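Local coordinates for protein lasso peptide isopeptidase AtxE2 (Asticcacaulis excentricus, PDB 5TXE) that hydrolyses the isopeptide bond of the lasso peptides astexin-2 and astexin-3, opening the threaded rings into linear peptides, at residues 436-441 against 446-451; 494-499 against 526-531. The protein carries 1 engineered substitution. One frame throughout, in Å; residues are numbered along the deposited sequence.

Interaction 1. Residues 436-441 against 446-451; sequences VQYSSR and GGTGDE
Gln437 and Tyr438, which follow on from strand 431-436, run beside Gly447 and Thr448, with CA atoms 5.5 Å apart for Gln437 and Gly447. One backbone bond ties them: Thr448 N gives its hydrogen to Gln437 O at 2.8 Å, almost straight at 171°. Gly447 to Asp450 form a type II beta turn.

Thr448 carries the contact. Its OG1 accepts a nearly straight hydrogen bond from Tyr438 N (2.9 Å). Because the Gln437-Tyr438 peptide bond is cis, its C=O and N-H lie on the same side, and Thr448 meets both, with its own N-H and its hydroxyl oxygen. Thr448 OG1 also lies over the centre of one face of the Tyr438 ring, 3.5 Å above its plane. Thr448 CB adds a CH-pi contact over the same face, and the methyl CG2 packs on CE2 and CZ nearer the phenol end. The Tyr438 chi1 of 45° sets CG between the backbone N and the carbonyl carbon, which brings the ring over the threonine. A water links Thr448 OG1 to Ser439 OG, 2.8 Å from each. At the other end, Val436 CG1 packs on Gly447 CA (3.6 Å). Gly447, with positive phi, brings its bare CA against this methyl and Gln437 O.

Tyr438 is catalytically important and stabilises the alkoxide intermediate. Its ring also meets an aromatic side chain of the bound peptide edge to face, while Thr448 packs on an apolar one.

Both segments belong to the connection between strand 431-436 and helix 454-459. Val436 lies between strands 463-467 and 521-525 of the mixed sheet. Gln437 NE2 bonds to Thr524 O in strand 521-525, and the Tyr438 side chain reaches Asp528 at the start of helix 528-539.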
ATOM      1  N   VAL A 436      14.876  -5.397  -1.163  1.00 23.54           N
ATOM      2  CA  VAL A 436      13.736  -4.619  -0.737  1.00 24.56           C
ATOM      3  C   VAL A 436      12.474  -5.360  -1.218  1.00 28.72           C
ATOM      4  O   VAL A 436      12.431  -5.791  -2.370  1.00 32.37           O
ATOM      5  CB  VAL A 436      13.791  -3.230  -1.295  1.00 24.14           C
ATOM      6  CG1 VAL A 436      12.582  -2.412  -0.929  1.00 25.94           C
ATOM      7  CG2 VAL A 436      15.022  -2.544  -0.834  1.00 25.06           C
ATOM      8  N   GLN A 437      11.466  -5.502  -0.347  1.00 24.01           N
ATOM      9  CA  GLN A 437      10.258  -6.225  -0.644  1.00 25.97           C
ATOM     10  C   GLN A 437       8.984  -5.339  -0.495  1.00 28.81           C
ATOM     11  O   GLN A 437       9.046  -4.277   0.103  1.00 27.85           O
ATOM     12  CB  GLN A 437      10.126  -7.391   0.334  1.00 27.09           C
ATOM     13  CG  GLN A 437      11.366  -8.196   0.583  1.00 26.75           C
ATOM     14  CD  GLN A 437      11.068  -9.348   1.520  1.00 28.79           C
ATOM     15  OE1 GLN A 437      10.358 -10.297   1.155  1.00 28.39           O
ATOM     16  NE2 GLN A 437      11.565  -9.262   2.742  1.00 27.57           N
ATOM     17  N   TYR A 438       7.802  -5.790  -0.933  1.00 30.07           N
ATOM     18  CA  TYR A 438       7.584  -7.034  -1.673  1.00 32.52           C
ATOM     19  C   TYR A 438       6.703  -6.821  -2.886  1.00 33.20           C
ATOM     20  O   TYR A 438       6.125  -7.788  -3.389  1.00 32.22           O
ATOM     21  CB  TYR A 438       6.951  -8.122  -0.808  1.00 32.13           C
ATOM     22  CG  TYR A 438       5.775  -7.696   0.065  1.00 33.94           C
ATOM     23  CD1 TYR A 438       4.452  -7.756  -0.408  1.00 34.31           C
ATOM     24  CD2 TYR A 438       5.982  -7.232   1.373  1.00 31.97           C
ATOM     25  CE1 TYR A 438       3.398  -7.377   0.393  1.00 38.65           C
ATOM     26  CE2 TYR A 438       4.924  -6.871   2.174  1.00 33.40           C
ATOM     27  CZ  TYR A 438       3.636  -6.955   1.703  1.00 36.40           C
ATOM     28  OH  TYR A 438       2.594  -6.601   2.514  1.00 38.99           O
ATOM     29  N   SER A 439       6.606  -5.562  -3.329  1.00 32.30           N
ATOM     30  CA  SER A 439       6.003  -5.245  -4.598  1.00 36.20           C
ATOM     31  C   SER A 439       6.861  -4.270  -5.378  1.00 37.84           C
ATOM     32  O   SER A 439       7.438  -3.319  -4.829  1.00 38.70           O
ATOM     33  CB  SER A 439       4.555  -4.755  -4.540  1.00 39.22           C
ATOM     34  OG  SER A 439       4.323  -3.972  -3.440  1.00 44.68           O
ATOM     35  N   SER A 440       6.921  -4.533  -6.680  1.00 35.44           N
ATOM     36  CA  SER A 440       7.781  -3.806  -7.579  1.00 36.34           C
ATOM     37  C   SER A 440       7.075  -3.404  -8.867  1.00 32.52           C
ATOM     38  O   SER A 440       7.713  -3.354  -9.913  1.00 33.56           O
ATOM     39  CB  SER A 440       9.041  -4.631  -7.916  1.00 35.36           C
ATOM     40  OG  SER A 440      10.051  -3.728  -8.369  1.00 38.71           O
ATOM     41  N   ARG A 441       5.799  -3.047  -8.805  1.00 33.78           N
ATOM     42  CA  ARG A 441       5.095  -2.714 -10.043  1.00 35.21           C
ATOM     43  C   ARG A 441       5.311  -1.308 -10.493  1.00 36.15           C
ATOM     44  O   ARG A 441       5.225  -1.033 -11.695  1.00 38.93           O
ATOM     45  CB  ARG A 441       3.591  -2.961  -9.940  1.00 38.14           C
ATOM     46  CG  ARG A 441       3.251  -4.403  -9.608  1.00 43.98           C
ATOM     47  CD  ARG A 441       1.763  -4.709  -9.906  1.00 43.79           C
ATOM     48  NE  ARG A 441       1.527  -6.138 -10.006  1.00 40.17           N
ATOM     49  CZ  ARG A 441       1.442  -6.822 -11.144  1.00 41.56           C
ATOM     50  NH1 ARG A 441       1.578  -6.250 -12.343  1.00 39.61           N
ATOM     51  NH2 ARG A 441       1.199  -8.115 -11.068  1.00 42.06           N
ATOM     52  N   GLY A 446      10.327   3.109  -1.716  1.00 24.21           N
ATOM     53  CA  GLY A 446      10.849   2.498  -0.473  1.00 25.62           C
ATOM     54  C   GLY A 446      10.376   1.076  -0.257  1.00 23.00           C
ATOM     55  O   GLY A 446      10.480   0.521   0.845  1.00 22.78           O
ATOM     56  N   GLY A 447       9.861   0.452  -1.316  1.00 23.93           N
ATOM     57  CA  GLY A 447       9.286  -0.884  -1.186  1.00 22.11           C
ATOM     58  C   GLY A 447       8.027  -0.801  -0.379  1.00 21.77           C
ATOM     59  O   GLY A 447       7.499   0.288  -0.177  1.00 22.35           O
ATOM     60  N   THR A 448       7.521  -1.915   0.116  1.00 20.47           N
ATOM     61  CA  THR A 448       6.237  -1.871   0.786  1.00 22.57           C
ATOM     62  C   THR A 448       6.367  -1.058   2.038  1.00 24.32           C
ATOM     63  O   THR A 448       7.303  -1.234   2.834  1.00 23.35           O
ATOM     64  CB  THR A 448       5.764  -3.285   1.141  1.00 24.19           C
ATOM     65  OG1 THR A 448       5.696  -4.041  -0.064  1.00 29.37           O
ATOM     66  CG2 THR A 448       4.414  -3.243   1.754  1.00 23.86           C
ATOM     67  N   GLY A 449       5.435  -0.142   2.216  1.00 26.60           N
ATOM     68  CA  GLY A 449       5.463   0.758   3.379  1.00 26.26           C
ATOM     69  C   GLY A 449       6.418   1.914   3.306  1.00 23.81           C
ATOM     70  O   GLY A 449       6.515   2.701   4.231  1.00 23.30           O
ATOM     71  N   ASP A 450       7.115   2.035   2.203  1.00 26.70           N
ATOM     72  CA  ASP A 450       8.076   3.109   1.983  1.00 28.17           C
ATOM     73  C   ASP A 450       9.105   3.248   3.118  1.00 27.76           C
ATOM     74  O   ASP A 450       9.194   4.281   3.783  1.00 29.00           O
ATOM     75  CB  ASP A 450       7.348   4.458   1.692  1.00 28.90           C
ATOM     76  CG  ASP A 450       8.345   5.555   1.213  1.00 29.35           C
ATOM     77  OD1 ASP A 450       9.569   5.221   1.124  1.00 28.57           O
ATOM     78  OD2 ASP A 450       7.924   6.728   1.008  1.00 33.73           O
ATOM     79  N   GLU A 451       9.879   2.186   3.328  1.00 27.96           N
ATOM     80  CA  GLU A 451      10.804   2.098   4.453  1.00 29.67           C
ATOM     81  C   GLU A 451      12.258   1.951   4.001  1.00 27.23           C
ATOM     82  O   GLU A 451      13.174   2.196   4.790  1.00 26.41           O
ATOM     83  CB  GLU A 451      10.583   0.777   5.194  1.00 33.29           C
ATOM     84  CG  GLU A 451       9.740   0.693   6.402  1.00 38.43           C
ATOM     85  CD  GLU A 451      10.092   1.625   7.577  1.00 40.19           C
ATOM     86  OE1 GLU A 451      10.681   1.197   8.665  1.00 30.01           O
ATOM     87  OE2 GLU A 451       9.601   2.763   7.412  1.00 35.11           O
TER
HETATM   88  O   HOH W   1       3.056  -3.943  -0.903  1.00 45.44           O

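Interaction 2. Residues 494-499 against 526-531; sequences RNRWNI and LADGAT. Engineered in segment 526-531: Ala527 (natural residue Ser).
Arg496 and Asp528 extend toward each other from two helices and meet in a buried salt bridge. The carboxylate sits at the edge of the guanidinium, its CG near the guanidinium plane, but the two flat groups are turned 59° apart. The pairing is thus twisted. Arg496 NH1 bonds to the syn side of Asp528 OD1 at 3.1 Å, close to the guanidinium plane. Arg496 NH2 approaches Asp528 OD2 more closely, at 2.7 Å, yet that bond is weak, bent to 139°. The arginine chain bends at chi2 (77°) and chi3 to reach the acid.

Thr531 crosses Arg496 at about a right angle and sets CG2 over the centre of one guanidinium face, 3.8 Å from CZ. Ile499 CD1 lies over the opposite face, offset toward the rim. Arg496 NH2 also bonds to Thr532 OG1. With an alanine in place of Arg496, the buried Asp528 carboxylate would probably lose its ionic mate, and a gap would probably open between Thr531 and Ile499.

Asp528 directly follows the engineered Ala527, which replaces the nucleophilic serine at the N-cap of helix 528-539. This strand-nucleophile-helix turn is the nucleophile elbow of the alpha/beta-hydrolase fold, here joined to helix 494-512.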
ATOM      1  N   ARG A 494       4.504 -23.555   4.233  1.00 39.06           N
ATOM      2  CA  ARG A 494       4.798 -23.945   2.848  1.00 41.12           C
ATOM      3  C   ARG A 494       5.038 -22.724   1.976  1.00 33.22           C
ATOM      4  O   ARG A 494       6.033 -22.660   1.298  1.00 28.73           O
ATOM      5  CB  ARG A 494       3.676 -24.865   2.269  1.00 52.31           C
ATOM      6  CG  ARG A 494       3.781 -26.343   2.728  1.00 72.37           C
ATOM      7  CD  ARG A 494       2.529 -27.235   2.435  1.00 85.66           C
ATOM      8  NE  ARG A 494       2.370 -27.375   0.974  1.00100.87           N
ATOM      9  CZ  ARG A 494       1.836 -28.417   0.329  1.00 98.40           C
ATOM     10  NH1 ARG A 494       1.374 -29.483   0.969  1.00 97.75           N
ATOM     11  NH2 ARG A 494       1.778 -28.388  -0.994  1.00 98.72           N
ATOM     12  N   ASN A 495       4.168 -21.704   2.040  1.00 31.54           N
ATOM     13  CA  ASN A 495       4.401 -20.545   1.203  1.00 30.06           C
ATOM     14  C   ASN A 495       5.620 -19.712   1.622  1.00 30.43           C
ATOM     15  O   ASN A 495       6.277 -19.118   0.776  1.00 30.36           O
ATOM     16  CB  ASN A 495       3.166 -19.645   1.084  1.00 33.46           C
ATOM     17  CG  ASN A 495       3.292 -18.661  -0.091  1.00 34.09           C
ATOM     18  OD1 ASN A 495       3.719 -19.043  -1.183  1.00 36.67           O
ATOM     19  ND2 ASN A 495       2.956 -17.414   0.139  1.00 33.44           N
ATOM     20  N   ARG A 496       5.940 -19.680   2.906  1.00 26.93           N
ATOM     21  CA  ARG A 496       7.076 -18.939   3.301  1.00 28.41           C
ATOM     22  C   ARG A 496       8.299 -19.550   2.734  1.00 27.72           C
ATOM     23  O   ARG A 496       9.246 -18.828   2.361  1.00 29.01           O
ATOM     24  CB  ARG A 496       7.217 -18.936   4.823  1.00 33.78           C
ATOM     25  CG  ARG A 496       7.633 -17.614   5.368  1.00 36.95           C
ATOM     26  CD  ARG A 496       6.356 -16.814   5.318  1.00 37.55           C
ATOM     27  NE  ARG A 496       6.537 -15.538   4.804  1.00 37.09           N
ATOM     28  CZ  ARG A 496       5.561 -14.667   4.654  1.00 36.67           C
ATOM     29  NH1 ARG A 496       4.328 -14.962   4.995  1.00 38.09           N
ATOM     30  NH2 ARG A 496       5.850 -13.475   4.194  1.00 39.52           N
ATOM     31  N   TRP A 497       8.343 -20.896   2.693  1.00 30.84           N
ATOM     32  CA  TRP A 497       9.477 -21.565   1.985  1.00 31.81           C
ATOM     33  C   TRP A 497       9.527 -21.237   0.489  1.00 29.68           C
ATOM     34  O   TRP A 497      10.581 -21.072  -0.084  1.00 33.17           O
ATOM     35  CB  TRP A 497       9.404 -23.066   2.137  1.00 34.22           C
ATOM     36  CG  TRP A 497       9.919 -23.576   3.409  1.00 31.58           C
ATOM     37  CD1 TRP A 497       9.200 -24.162   4.458  1.00 32.06           C
ATOM     38  CD2 TRP A 497      11.283 -23.635   3.770  1.00 31.24           C
ATOM     39  NE1 TRP A 497      10.078 -24.558   5.439  1.00 34.32           N
ATOM     40  CE2 TRP A 497      11.358 -24.242   5.037  1.00 32.38           C
ATOM     41  CE3 TRP A 497      12.457 -23.221   3.143  1.00 32.99           C
ATOM     42  CZ2 TRP A 497      12.548 -24.431   5.680  1.00 34.06           C
ATOM     43  CZ3 TRP A 497      13.643 -23.423   3.786  1.00 33.02           C
ATOM     44  CH2 TRP A 497      13.688 -24.018   5.040  1.00 30.63           C
ATOM     45  N   ASN A 498       8.380 -21.178  -0.163  1.00 30.94           N
ATOM     46  CA  ASN A 498       8.362 -20.804  -1.598  1.00 31.41           C
ATOM     47  C   ASN A 498       8.930 -19.399  -1.789  1.00 32.81           C
ATOM     48  O   ASN A 498       9.668 -19.100  -2.772  1.00 30.67           O
ATOM     49  CB  ASN A 498       6.919 -20.837  -2.117  1.00 32.64           C
ATOM     50  CG  ASN A 498       6.775 -20.305  -3.567  1.00 39.46           C
ATOM     51  OD1 ASN A 498       7.520 -20.695  -4.485  1.00 41.09           O
ATOM     52  ND2 ASN A 498       5.789 -19.410  -3.767  1.00 40.00           N
ATOM     53  N   ILE A 499       8.560 -18.501  -0.876  1.00 30.15           N
ATOM     54  CA  ILE A 499       9.150 -17.164  -0.921  1.00 30.59           C
ATOM     55  C   ILE A 499      10.659 -17.177  -0.717  1.00 27.96           C
ATOM     56  O   ILE A 499      11.426 -16.550  -1.463  1.00 26.68           O
ATOM     57  CB  ILE A 499       8.433 -16.209   0.059  1.00 29.72           C
ATOM     58  CG1 ILE A 499       7.033 -15.967  -0.469  1.00 28.91           C
ATOM     59  CG2 ILE A 499       9.180 -14.873   0.135  1.00 30.10           C
ATOM     60  CD1 ILE A 499       6.070 -15.490   0.576  1.00 34.76           C
ATOM     61  N   LEU A 526       9.050  -5.136   5.669  1.00 25.19           N
ATOM     62  CA  LEU A 526       7.973  -4.548   6.423  1.00 25.46           C
ATOM     63  C   LEU A 526       6.711  -5.341   6.099  1.00 25.92           C
ATOM     64  O   LEU A 526       6.503  -5.791   4.977  1.00 25.94           O
ATOM     65  CB  LEU A 526       7.808  -3.086   6.034  1.00 25.68           C
ATOM     66  CG  LEU A 526       6.630  -2.362   6.680  1.00 28.59           C
ATOM     67  CD1 LEU A 526       6.998  -0.892   6.865  1.00 28.47           C
ATOM     68  CD2 LEU A 526       5.365  -2.439   5.834  1.00 27.42           C
ATOM     69  N   ALA A 527       5.867  -5.533   7.106  1.00 27.67           N
ATOM     70  CA  ALA A 527       4.607  -6.265   6.969  1.00 27.30           C
ATOM     71  C   ALA A 527       4.889  -7.722   6.556  1.00 28.32           C
ATOM     72  O   ALA A 527       5.658  -8.396   7.223  1.00 31.43           O
ATOM     73  CB  ALA A 527       3.677  -5.535   6.005  1.00 26.41           C
ATOM     74  N   ASP A 528       4.389  -8.173   5.418  1.00 29.80           N
ATOM     75  CA  ASP A 528       4.585  -9.555   5.043  1.00 29.65           C
ATOM     76  C   ASP A 528       6.062  -9.812   4.792  1.00 28.78           C
ATOM     77  O   ASP A 528       6.554 -10.852   5.084  1.00 28.96           O
ATOM     78  CB  ASP A 528       3.695  -9.966   3.866  1.00 32.00           C
ATOM     79  CG  ASP A 528       3.622 -11.501   3.717  1.00 32.87           C
ATOM     80  OD1 ASP A 528       3.168 -12.143   4.684  1.00 34.86           O
ATOM     81  OD2 ASP A 528       4.103 -12.051   2.688  1.00 34.07           O
ATOM     82  N   GLY A 529       6.791  -8.794   4.372  1.00 29.56           N
ATOM     83  CA  GLY A 529       8.212  -8.889   4.212  1.00 25.51           C
ATOM     84  C   GLY A 529       8.950  -9.019   5.506  1.00 27.39           C
ATOM     85  O   GLY A 529      10.040  -9.589   5.508  1.00 26.96           O
ATOM     86  N   ALA A 530       8.382  -8.490   6.607  1.00 25.37           N
ATOM     87  CA  ALA A 530       9.013  -8.681   7.887  1.00 25.31           C
ATOM     88  C   ALA A 530       8.988 -10.148   8.261  1.00 24.40           C
ATOM     89  O   ALA A 530       9.953 -10.660   8.813  1.00 22.63           O
ATOM     90  CB  ALA A 530       8.327  -7.882   8.964  1.00 25.30           C
ATOM     91  N   THR A 531       7.855 -10.789   8.020  1.00 24.25           N
ATOM     92  CA  THR A 531       7.713 -12.224   8.321  1.00 26.11           C
ATOM     93  C   THR A 531       8.797 -13.001   7.545  1.00 25.40           C
ATOM     94  O   THR A 531       9.423 -13.946   8.044  1.00 25.38           O
ATOM     95  CB  THR A 531       6.316 -12.683   7.920  1.00 28.17           C
ATOM     96  OG1 THR A 531       5.329 -11.805   8.490  1.00 29.95           O
ATOM     97  CG2 THR A 531       6.012 -14.092   8.353  1.00 26.84           C
TER

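How the interactions relate
Interactions 1 and 2 lie on adjoining parts of the catalytic site, their centres about 14 Å apart. They touch directly: Tyr438 CE2 of interaction 1 is 3.4 Å from Leu526 O and 3.5 Å from Gly529 N of interaction 2. The side chains of Tyr438 and Ala527, the altered nucleophile position, come within about 4 Å at their nearest atoms. The side chain of Tyr438 is about 7 Å from that of His638, assigned to the charge relay, between nearest atoms. The side chain of Asp528 is about 8 Å from that of His638, measured likewise. Gln437 NE2 makes a weak bond to Gly529 O. The bound lasso peptide reaches both contacts, with its backbone packing on Ala527 and Asp528.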